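Local coordinates for fucolectin-related protein (Streptococcus pneumoniae, PDB 2WMF), which hydrolyses host blood-group carbohydrate antigens as a family 98 glycoside hydrolase, probably as part of fucose utilization, at residues Thr244-Thr255 with Arg262-Pro271. Residues are numbered along the deposited sequence; the frame is centred on the assembly and turned at random.
Sequences TWKWWEKHYTNT and RDMRSYASEP
The short helix 245-249 and the helically turned residues 264-267 pack backbone to backbone, with the CA atoms of Trp-245 and Tyr-267 4.7 Å apart and those of Trp-248 and Ser-266 nearly as close. His-251, with positive phi, closes the last turn in a Schellman motif. That turn is gripped by Arg-262, whose guanidinium lies flat on the Trp-248 indole, planes 5° apart, in a cation-pi stack with CZ 3.7 Å from the centroid of the six-membered ring. Arg-262 CD sits over the five-membered ring, and NH1 gives a nearly straight bond (170°) to Trp-248 O, arriving above the carbonyl plane, opposite His-251 N. CD2 and NE2 of the steeply tilted His-251 ring lie over the other guanidinium face, and a water ties NH1 to Glu-249 OE1. Ser-266 OG donates to Tyr-252 O (2.8 Å). In the (beta/alpha)8 barrel the contact forms the first part of the connection between strands 237-243 and 289-293, ahead of helix 272-283. At its start, Thr-244 OG1 bonds to Tyr-267 O at 2.7 Å, on a lone pair. The Tyr-267 ring turns its edge to the Trp-245 face, a T-shaped pair with CD2 3.3 Å from Trp-245 CZ2; its hydroxyl bonds Glu-508. Trp-247, its CG swung roughly opposite the backbone N (chi1 -155°), lies against Glu-270 CA and Pro-271 CD, both CH-pi donors to one face, while Tyr-252 CB rests near the rim of the opposite face and NE1 bonds Thr-253 O in the ring plane.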
ATOM      1  N   THR A 244       1.896   3.713   8.996  1.00  7.62           N
ATOM      2  CA  THR A 244       2.990   4.653   9.374  1.00  7.42           C
ATOM      3  C   THR A 244       3.455   4.432  10.835  1.00  7.46           C
ATOM      4  O   THR A 244       4.486   4.971  11.233  1.00  8.17           O
ATOM      5  CB  THR A 244       2.614   6.107   9.160  1.00  8.16           C
ATOM      6  OG1 THR A 244       1.505   6.444   9.986  1.00  8.39           O
ATOM      7  CG2 THR A 244       2.274   6.389   7.637  1.00  7.70           C
ATOM      8  N   TRP A 245       2.715   3.612  11.596  1.00  8.11           N
ATOM      9  CA  TRP A 245       3.217   3.135  12.898  1.00  8.08           C
ATOM     10  C   TRP A 245       4.545   2.380  12.730  1.00  7.40           C
ATOM     11  O   TRP A 245       5.303   2.234  13.701  1.00  8.34           O
ATOM     12  CB  TRP A 245       2.200   2.233  13.617  1.00  8.33           C
ATOM     13  CG  TRP A 245       1.131   2.917  14.412  1.00  9.18           C
ATOM     14  CD1 TRP A 245      -0.175   3.109  14.063  1.00  9.01           C
ATOM     15  CD2 TRP A 245       1.267   3.437  15.741  1.00  9.37           C
ATOM     16  NE1 TRP A 245      -0.851   3.735  15.072  1.00  9.83           N
ATOM     17  CE2 TRP A 245      -0.006   3.922  16.134  1.00 10.50           C
ATOM     18  CE3 TRP A 245       2.321   3.522  16.639  1.00 11.03           C
ATOM     19  CZ2 TRP A 245      -0.235   4.538  17.378  1.00 11.69           C
ATOM     20  CZ3 TRP A 245       2.091   4.114  17.896  1.00 11.24           C
ATOM     21  CH2 TRP A 245       0.818   4.626  18.232  1.00 10.91           C
ATOM     22  N   LYS A 246       4.846   1.883  11.522  1.00  6.48           N
ATOM     23  CA  LYS A 246       6.193   1.272  11.302  1.00  7.30           C
ATOM     24  C   LYS A 246       7.316   2.244  11.739  1.00  7.39           C
ATOM     25  O   LYS A 246       8.399   1.796  12.219  1.00  7.99           O
ATOM     26  CB  LYS A 246       6.392   0.796   9.866  1.00  7.53           C
ATOM     27  CG  LYS A 246       6.660   1.885   8.809  1.00  7.17           C
ATOM     28  CD  LYS A 246       7.050   1.302   7.460  1.00  7.59           C
ATOM     29  CE  LYS A 246       5.987   0.415   6.852  1.00  6.93           C
ATOM     30  NZ  LYS A 246       4.675   1.079   6.594  1.00  6.29           N
ATOM     31  N   TRP A 247       7.081   3.535  11.523  1.00  8.12           N
ATOM     32  CA  TRP A 247       8.094   4.549  11.803  1.00  8.02           C
ATOM     33  C   TRP A 247       8.412   4.540  13.326  1.00  7.87           C
ATOM     34  O   TRP A 247       9.587   4.588  13.751  1.00  9.16           O
ATOM     35  CB  TRP A 247       7.652   5.933  11.293  1.00  7.37           C
ATOM     36  CG  TRP A 247       8.759   6.890  10.974  1.00  8.10           C
ATOM     37  CD1 TRP A 247       9.146   7.939  11.723  1.00  8.31           C
ATOM     38  CD2 TRP A 247       9.576   6.915   9.797  1.00  6.29           C
ATOM     39  NE1 TRP A 247      10.168   8.645  11.104  1.00  7.89           N
ATOM     40  CE2 TRP A 247      10.476   8.002   9.928  1.00  8.18           C
ATOM     41  CE3 TRP A 247       9.628   6.134   8.630  1.00  7.44           C
ATOM     42  CZ2 TRP A 247      11.388   8.339   8.918  1.00  9.26           C
ATOM     43  CZ3 TRP A 247      10.552   6.464   7.651  1.00  8.16           C
ATOM     44  CH2 TRP A 247      11.421   7.533   7.802  1.00  8.35           C
ATOM     45  N   TRP A 248       7.358   4.431  14.126  1.00  8.33           N
ATOM     46  CA  TRP A 248       7.444   4.285  15.613  1.00  8.09           C
ATOM     47  C   TRP A 248       8.096   2.959  15.990  1.00  8.42           C
ATOM     48  O   TRP A 248       8.969   2.912  16.858  1.00  9.42           O
ATOM     49  CB  TRP A 248       6.042   4.372  16.202  1.00  9.01           C
ATOM     50  CG  TRP A 248       5.987   4.274  17.700  1.00  8.96           C
ATOM     51  CD1 TRP A 248       6.123   5.296  18.606  1.00  9.16           C
ATOM     52  CD2 TRP A 248       5.767   3.090  18.447  1.00  9.70           C
ATOM     53  NE1 TRP A 248       6.004   4.795  19.887  1.00  9.96           N
ATOM     54  CE2 TRP A 248       5.773   3.447  19.810  1.00  9.65           C
ATOM     55  CE3 TRP A 248       5.545   1.750  18.102  1.00 11.09           C
ATOM     56  CZ2 TRP A 248       5.585   2.527  20.822  1.00 11.19           C
ATOM     57  CZ3 TRP A 248       5.343   0.829  19.128  1.00 11.39           C
ATOM     58  CH2 TRP A 248       5.382   1.228  20.477  1.00 10.69           C
ATOM     59  N   GLU A 249       7.718   1.873  15.316  1.00  7.72           N
ATOM     60  CA  GLU A 249       8.298   0.545  15.614  1.00  8.96           C
ATOM     61  C   GLU A 249       9.834   0.545  15.418  1.00  8.14           C
ATOM     62  O   GLU A 249      10.560  -0.127  16.161  1.00  9.35           O
ATOM     63  CB  GLU A 249       7.643  -0.533  14.751  1.00  8.73           C
ATOM     64  CG  GLU A 249       6.144  -0.783  15.057  1.00 10.21           C
ATOM     65  CD  GLU A 249       5.884  -1.572  16.341  1.00 12.88           C
ATOM     66  OE1 GLU A 249       6.862  -2.067  16.973  1.00 15.96           O
ATOM     67  OE2 GLU A 249       4.654  -1.697  16.689  1.00 16.25           O
ATOM     68  N   LYS A 250      10.293   1.284  14.405  1.00  8.56           N
ATOM     69  CA  LYS A 250      11.733   1.437  14.066  1.00  9.30           C
ATOM     70  C   LYS A 250      12.491   2.373  14.992  1.00  9.33           C
ATOM     71  O   LYS A 250      13.738   2.489  14.886  1.00 10.62           O
ATOM     72  CB  LYS A 250      11.865   1.944  12.627  1.00  8.32           C
ATOM     73  CG  LYS A 250      11.434   0.917  11.603  1.00  9.79           C
ATOM     74  CD  LYS A 250      12.331  -0.318  11.499  1.00  9.25           C
ATOM     75  CE  LYS A 250      13.715  -0.089  10.921  1.00 10.17           C
ATOM     76  NZ  LYS A 250      14.526  -1.371  10.893  1.00 11.11           N
ATOM     77  N   HIS A 251      11.748   3.057  15.863  1.00  9.01           N
ATOM     78  CA  HIS A 251      12.264   4.106  16.769  1.00 10.60           C
ATOM     79  C   HIS A 251      12.734   5.358  15.993  1.00  9.11           C
ATOM     80  O   HIS A 251      13.588   6.145  16.469  1.00 10.82           O
ATOM     81  CB  HIS A 251      13.420   3.597  17.663  1.00 11.19           C
ATOM     82  CG  HIS A 251      13.120   2.361  18.460  1.00 13.46           C
ATOM     83  ND1 HIS A 251      14.085   1.730  19.209  1.00 16.19           N
ATOM     84  CD2 HIS A 251      11.999   1.612  18.597  1.00 18.31           C
ATOM     85  CE1 HIS A 251      13.571   0.659  19.794  1.00 18.30           C
ATOM     86  NE2 HIS A 251      12.297   0.576  19.465  1.00 16.38           N
ATOM     87  N   TYR A 252      12.178   5.584  14.801  1.00  8.08           N
ATOM     88  CA  TYR A 252      12.490   6.746  14.031  1.00  8.36           C
ATOM     89  C   TYR A 252      11.672   7.943  14.494  1.00  8.62           C
ATOM     90  O   TYR A 252      10.598   7.785  15.052  1.00  8.66           O
ATOM     91  CB  TYR A 252      12.249   6.465  12.544  1.00  9.25           C
ATOM     92  CG  TYR A 252      13.120   5.428  11.890  1.00  8.99           C
ATOM     93  CD1 TYR A 252      14.309   5.003  12.462  1.00  9.62           C
ATOM     94  CD2 TYR A 252      12.801   4.933  10.631  1.00  9.53           C
ATOM     95  CE1 TYR A 252      15.114   4.083  11.821  1.00  8.70           C
ATOM     96  CE2 TYR A 252      13.600   4.025   9.983  1.00  9.90           C
ATOM     97  CZ  TYR A 252      14.761   3.608  10.597  1.00  9.27           C
ATOM     98  OH  TYR A 252      15.575   2.716   9.977  1.00 11.82           O
ATOM     99  N   THR A 253      12.183   9.138  14.217  1.00  9.23           N
ATOM    100  CA  THR A 253      11.586  10.407  14.655  1.00  9.14           C
ATOM    101  C   THR A 253      11.510  11.399  13.481  1.00  9.17           C
ATOM    102  O   THR A 253      11.002  11.046  12.417  1.00 10.15           O
ATOM    103  CB  THR A 253      12.295  10.926  15.920  1.00 10.39           C
ATOM    104  OG1 THR A 253      13.700  11.036  15.669  1.00 10.05           O
ATOM    105  CG2 THR A 253      12.017   9.973  17.067  1.00 11.08           C
ATOM    106  N   ASN A 254      12.072  12.599  13.605  1.00  9.89           N
ATOM    107  CA  ASN A 254      12.131  13.514  12.461  1.00  8.81           C
ATOM    108  C   ASN A 254      12.915  12.888  11.314  1.00  8.92           C
ATOM    109  O   ASN A 254      13.823  12.067  11.536  1.00  8.72           O
ATOM    110  CB  ASN A 254      12.764  14.834  12.895  1.00  9.17           C
ATOM    111  CG  ASN A 254      12.482  15.975  11.941  1.00 11.40           C
ATOM    112  OD1 ASN A 254      11.741  15.823  10.966  1.00 10.96           O
ATOM    113  ND2 ASN A 254      13.092  17.124  12.212  1.00 11.45           N
ATOM    114  N   THR A 255      12.630  13.274  10.078  1.00  8.96           N
ATOM    115  CA  THR A 255      13.304  12.644   8.941  1.00  8.35           C
ATOM    116  C   THR A 255      14.840  12.727   9.107  1.00  8.61           C
ATOM    117  O   THR A 255      15.393  13.815   9.321  1.00  9.55           O
ATOM    118  CB  THR A 255      12.895  13.310   7.605  1.00  7.74           C
ATOM    119  OG1 THR A 255      11.526  13.694   7.700  1.00  7.87           O
ATOM    120  CG2 THR A 255      13.105  12.350   6.419  1.00  8.75           C
ATOM    121  N   ARG A 262      11.361   8.018  20.551  1.00 10.63           N
ATOM    122  CA  ARG A 262      10.087   7.933  19.789  1.00 10.22           C
ATOM    123  C   ARG A 262       8.885   8.352  20.634  1.00  9.78           C
ATOM    124  O   ARG A 262       8.886   8.274  21.877  1.00 10.70           O
ATOM    125  CB  ARG A 262       9.860   6.535  19.250  1.00  9.50           C
ATOM    126  CG  ARG A 262       9.526   5.518  20.353  1.00  9.48           C
ATOM    127  CD  ARG A 262       9.435   4.130  19.823  1.00 10.29           C
ATOM    128  NE  ARG A 262       9.275   3.159  20.910  1.00 11.71           N
ATOM    129  CZ  ARG A 262       8.996   1.869  20.738  1.00 13.14           C
ATOM    130  NH1 ARG A 262       8.819   1.373  19.534  1.00 12.61           N
ATOM    131  NH2 ARG A 262       8.875   1.056  21.775  1.00 15.83           N
ATOM    132  N   ASP A 263       7.839   8.776  19.947  1.00  9.66           N
ATOM    133  CA  ASP A 263       6.523   8.932  20.551  1.00  9.41           C
ATOM    134  C   ASP A 263       5.455   8.929  19.448  1.00 10.07           C
ATOM    135  O   ASP A 263       5.775   8.531  18.307  1.00  9.02           O
ATOM    136  CB  ASP A 263       6.426  10.115  21.571  1.00 10.48           C
ATOM    137  CG  ASP A 263       6.667  11.492  20.979  1.00 11.10           C
ATOM    138  OD1 ASP A 263       6.250  11.770  19.825  1.00  9.91           O
ATOM    139  OD2 ASP A 263       7.289  12.327  21.708  1.00 11.13           O
ATOM    140  N   MET A 264       4.207   9.283  19.768  1.00  9.61           N
ATOM    141  CA  MET A 264       3.141   9.237  18.749  1.00  9.49           C
ATOM    142  C   MET A 264       3.489  10.095  17.540  1.00  8.64           C
ATOM    143  O   MET A 264       3.029   9.813  16.436  1.00  8.93           O
ATOM    144  CB  MET A 264       1.763   9.650  19.298  1.00  9.04           C
ATOM    145  CG  MET A 264       1.157   8.638  20.229  1.00 10.22           C
ATOM    146  SD  MET A 264      -0.516   9.039  20.735  1.00 13.23           S
ATOM    147  CE  MET A 264      -0.117  10.311  21.953  1.00 13.03           C
ATOM    148  N   ARG A 265       4.315  11.127  17.721  1.00  8.31           N
ATOM    149  CA  ARG A 265       4.703  11.943  16.581  1.00  8.69           C
ATOM    150  C   ARG A 265       5.409  11.099  15.482  1.00  8.25           C
ATOM    151  O   ARG A 265       5.434  11.475  14.304  1.00  8.34           O
ATOM    152  CB  ARG A 265       5.540  13.109  17.066  1.00  8.55           C
ATOM    153  CG  ARG A 265       4.743  14.092  17.849  1.00  8.96           C
ATOM    154  CD  ARG A 265       5.576  15.223  18.395  1.00 10.04           C
ATOM    155  NE  ARG A 265       6.393  14.773  19.519  1.00  9.73           N
ATOM    156  CZ  ARG A 265       7.010  15.595  20.379  1.00  9.38           C
ATOM    157  NH1 ARG A 265       6.977  16.898  20.190  1.00 10.98           N
ATOM    158  NH2 ARG A 265       7.681  15.094  21.407  1.00 11.26           N
ATOM    159  N   SER A 266       5.998   9.976  15.876  1.00  8.89           N
ATOM    160  CA  SER A 266       6.617   9.050  14.927  1.00  8.58           C
ATOM    161  C   SER A 266       5.631   8.539  13.885  1.00  8.62           C
ATOM    162  O   SER A 266       5.993   8.355  12.709  1.00  9.11           O
ATOM    163  CB  SER A 266       7.326   7.893  15.665  1.00  8.20           C
ATOM    164  OG  SER A 266       8.321   8.362  16.584  1.00  7.64           O
ATOM    165  N   TYR A 267       4.371   8.310  14.264  1.00  8.53           N
ATOM    166  CA  TYR A 267       3.436   7.814  13.241  1.00  8.69           C
ATOM    167  C   TYR A 267       3.004   8.906  12.261  1.00  8.05           C
ATOM    168  O   TYR A 267       2.348   8.624  11.240  1.00  9.39           O
ATOM    169  CB  TYR A 267       2.238   7.076  13.837  1.00  9.20           C
ATOM    170  CG  TYR A 267       1.222   7.838  14.661  1.00  9.49           C
ATOM    171  CD1 TYR A 267       0.593   8.993  14.186  1.00  9.66           C
ATOM    172  CD2 TYR A 267       0.758   7.301  15.889  1.00 10.29           C
ATOM    173  CE1 TYR A 267      -0.396   9.646  14.955  1.00  9.87           C
ATOM    174  CE2 TYR A 267      -0.242   7.943  16.648  1.00  9.89           C
ATOM    175  CZ  TYR A 267      -0.814   9.109  16.195  1.00  8.95           C
ATOM    176  OH  TYR A 267      -1.835   9.698  16.934  1.00 10.54           O
ATOM    177  N   ALA A 268       3.385  10.162  12.563  1.00  7.66           N
ATOM    178  CA  ALA A 268       3.142  11.301  11.685  1.00  7.89           C
ATOM    179  C   ALA A 268       4.423  11.773  10.981  1.00  6.66           C
ATOM    180  O   ALA A 268       4.483  12.891  10.446  1.00  7.40           O
ATOM    181  CB  ALA A 268       2.445  12.464  12.493  1.00  8.12           C
ATOM    182  N   SER A 269       5.417  10.870  10.922  1.00  7.91           N
ATOM    183  CA  SER A 269       6.723  11.202  10.412  1.00  7.70           C
ATOM    184  C   SER A 269       7.244  10.373   9.216  1.00  8.45           C
ATOM    185  O   SER A 269       8.284  10.681   8.654  1.00  9.22           O
ATOM    186  CB  SER A 269       7.748  11.213  11.549  1.00  7.75           C
ATOM    187  OG  SER A 269       7.422  12.209  12.523  1.00  7.86           O
ATOM    188  N   GLU A 270       6.517   9.340   8.799  1.00  7.28           N
ATOM    189  CA  GLU A 270       6.904   8.632   7.561  1.00  7.71           C
ATOM    190  C   GLU A 270       6.682   9.609   6.384  1.00  7.09           C
ATOM    191  O   GLU A 270       5.564  10.144   6.241  1.00  7.42           O
ATOM    192  CB  GLU A 270       6.066   7.381   7.345  1.00  7.46           C
ATOM    193  CG  GLU A 270       6.439   6.690   6.032  1.00  7.39           C
ATOM    194  CD  GLU A 270       5.846   5.324   5.766  1.00  7.88           C
ATOM    195  OE1 GLU A 270       5.383   4.662   6.701  1.00  8.18           O
ATOM    196  OE2 GLU A 270       5.905   4.920   4.546  1.00  9.28           O
ATOM    197  N   PRO A 271       7.713   9.859   5.565  1.00  7.78           N
ATOM    198  CA  PRO A 271       7.535  10.815   4.458  1.00  7.91           C
ATOM    199  C   PRO A 271       6.286  10.509   3.608  1.00  8.27           C
ATOM    200  O   PRO A 271       5.984   9.349   3.286  1.00  7.22           O
ATOM    201  CB  PRO A 271       8.822  10.671   3.667  1.00  8.85           C
ATOM    202  CG  PRO A 271       9.811  10.290   4.691  1.00  8.48           C
ATOM    203  CD  PRO A 271       9.098   9.355   5.617  1.00  7.91           C
TER
HETATM  204  O   HOH W   1       8.047  -1.392  19.453  1.00 29.45           O
HETATM  205  O   HOH W   2       8.916  12.739   6.974  1.00  9.53           O